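Local coordinates for glutamine aminotransferase class-II domain protein (Ruegeria pomeroyi, PDB 3MDN) that probably acts as a class-II glutamine amidotransferase of the Ntn-hydrolase clan, hydrolysing the side-chain amide of glutamine to release ammonia, at residues D[102-107]-D[141-146]. Residues are numbered along the deposited sequence; the frame is centred on the assembly and turned at random.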
loop_
_atom_site.group_PDB
_atom_site.type_symbol
_atom_site.label_atom_id
_atom_site.label_comp_id
_atom_site.label_asym_id
_atom_site.label_seq_id
_atom_site.Cartn_x
_atom_site.Cartn_y
_atom_site.Cartn_z
ATOM N N HIS D 102 -14.723 -5.397 3.352
ATOM C CA HIS D 102 -16.082 -4.964 3.005
ATOM C C HIS D 102 -15.996 -3.465 2.761
ATOM O O HIS D 102 -14.966 -2.855 3.031
ATOM C CB HIS D 102 -17.049 -5.240 4.122
ATOM C CG HIS D 102 -17.059 -6.654 4.621
ATOM N ND1 HIS D 102 -15.906 -7.362 4.922
ATOM C CD2 HIS D 102 -18.091 -7.468 4.931
ATOM C CE1 HIS D 102 -16.230 -8.557 5.378
ATOM N NE2 HIS D 102 -17.549 -8.638 5.413
ATOM N N PRO D 103 -17.024 -2.869 2.166
ATOM C CA PRO D 103 -18.165 -3.491 1.532
ATOM C C PRO D 103 -17.764 -4.216 0.252
ATOM O O PRO D 103 -16.624 -4.076 -0.211
ATOM C CB PRO D 103 -19.069 -2.301 1.194
ATOM C CG PRO D 103 -18.548 -1.169 2.017
ATOM C CD PRO D 103 -17.090 -1.404 2.070
ATOM N N PHE D 104 -18.691 -5.036 -0.233
ATOM C CA PHE D 104 -18.672 -5.666 -1.541
ATOM C C PHE D 104 -19.732 -4.968 -2.412
ATOM O O PHE D 104 -20.660 -4.354 -1.908
ATOM C CB PHE D 104 -18.967 -7.163 -1.401
ATOM C CG PHE D 104 -17.962 -7.896 -0.517
ATOM C CD1 PHE D 104 -16.719 -8.283 -1.030
ATOM C CD2 PHE D 104 -18.240 -8.150 0.833
ATOM C CE1 PHE D 104 -15.784 -8.942 -0.228
ATOM C CE2 PHE D 104 -17.322 -8.809 1.635
ATOM C CZ PHE D 104 -16.085 -9.207 1.098
ATOM N N ALA D 105 -19.558 -4.998 -3.724
ATOM C CA ALA D 105 -20.504 -4.311 -4.596
ATOM C C ALA D 105 -20.598 -5.094 -5.874
ATOM O O ALA D 105 -19.600 -5.639 -6.346
ATOM C CB ALA D 105 -20.012 -2.874 -4.902
ATOM N N ALA D 106 -21.793 -5.147 -6.436
ATOM C CA ALA D 106 -21.977 -5.739 -7.750
ATOM C C ALA D 106 -23.246 -5.108 -8.307
ATOM O O ALA D 106 -24.260 -5.060 -7.611
ATOM C CB ALA D 106 -22.095 -7.259 -7.651
ATOM N N ARG D 107 -23.167 -4.595 -9.534
ATOM C CA ARG D 107 -24.271 -3.850 -10.137
ATOM C C ARG D 107 -24.699 -2.657 -9.263
ATOM O O ARG D 107 -23.852 -1.883 -8.853
ATOM C CB ARG D 107 -25.446 -4.795 -10.385
ATOM C CG ARG D 107 -25.075 -5.884 -11.364
ATOM C CD ARG D 107 -26.177 -6.901 -11.493
ATOM N NE ARG D 107 -25.707 -7.971 -12.370
ATOM C CZ ARG D 107 -26.448 -8.993 -12.765
ATOM N NH1 ARG D 107 -27.718 -9.085 -12.352
ATOM N NH2 ARG D 107 -25.921 -9.913 -13.567
ATOM N N GLY D 141 -12.482 -12.795 -3.856
ATOM C CA GLY D 141 -11.630 -13.226 -2.747
ATOM C C GLY D 141 -12.116 -14.539 -2.171
ATOM O O GLY D 141 -12.736 -15.358 -2.871
ATOM N N SER D 142 -11.846 -14.748 -0.890
ATOM C CA SER D 142 -12.147 -16.027 -0.307
ATOM C C SER D 142 -12.960 -15.933 0.982
ATOM O O SER D 142 -13.055 -16.918 1.709
ATOM C CB SER D 142 -10.864 -16.842 -0.103
ATOM O OG SER D 142 -10.115 -16.338 0.984
ATOM N N THR D 143 -13.574 -14.787 1.268
ATOM C CA THR D 143 -14.362 -14.688 2.500
ATOM C C THR D 143 -15.777 -15.289 2.447
ATOM O O THR D 143 -16.393 -15.417 1.369
ATOM C CB THR D 143 -14.508 -13.223 3.023
ATOM O OG1 THR D 143 -15.405 -12.472 2.179
ATOM C CG2 THR D 143 -13.154 -12.550 3.170
ATOM N N ASP D 144 -16.299 -15.594 3.633
ATOM C CA ASP D 144 -17.698 -16.006 3.801
ATOM C C ASP D 144 -18.654 -14.867 3.569
ATOM O O ASP D 144 -19.731 -15.067 3.041
ATOM C CB ASP D 144 -17.947 -16.643 5.156
ATOM C CG ASP D 144 -17.437 -15.790 6.331
ATOM O OD1 ASP D 144 -17.191 -14.575 6.180
ATOM O OD2 ASP D 144 -17.297 -16.350 7.442
ATOM N N SER D 145 -18.252 -13.663 3.958
ATOM C CA SER D 145 -19.073 -12.479 3.722
ATOM C C SER D 145 -19.399 -12.305 2.251
ATOM O O SER D 145 -20.527 -11.980 1.903
ATOM C CB SER D 145 -18.348 -11.231 4.222
ATOM O OG SER D 145 -18.078 -11.355 5.605
ATOM N N GLU D 146 -18.399 -12.503 1.397
ATOM C CA GLU D 146 -18.555 -12.282 -0.041
ATOM C C GLU D 146 -19.459 -13.349 -0.638
ATOM O O GLU D 146 -20.324 -13.050 -1.443
ATOM C CB GLU D 146 -17.206 -12.215 -0.743
ATOM C CG GLU D 146 -17.318 -11.801 -2.211
ATOM C CD GLU D 146 -16.013 -11.756 -2.950
ATOM O OE1 GLU D 146 -15.107 -12.596 -2.670
ATOM O OE2 GLU D 146 -15.913 -10.900 -3.872
#
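The phenyl ring of F104 lies across the first turn of helix 144-154, with the CB of E146 over one face, 3.8 Å from the ring centroid and 20° off its normal, a CH-pi contact. From CB, with CG anti to the backbone N (chi1 -172°), the extended E146 chain passes CE1 and CD1 of F104, and the carboxylate plane lies 27° from that of the ring. That carboxylate turns back to its own loop, where OE1 accepts from G141 N at 2.9 Å through its syn lone pair and also forms a salt bridge with R139. At the far rim, F104 CZ meets T143 OG1 obliquely at 3.5 Å. T143 is the N-cap residue of the helix, and its OG1 accepts from E146 N at 3.1 Å. H102, joined to P103 by a cis peptide bond, sets its imidazole with one face over F104 CE2 and its NE2 edge toward S145 OG, 2.8 Å away; the placement of that hydroxyl is less certain. Strand 104-106 pairs antiparallel with strand 109-114, whose H113 touches both H102 and S145, while F149 one turn along the helix also packs on F104, joining this strand to the start of the helix.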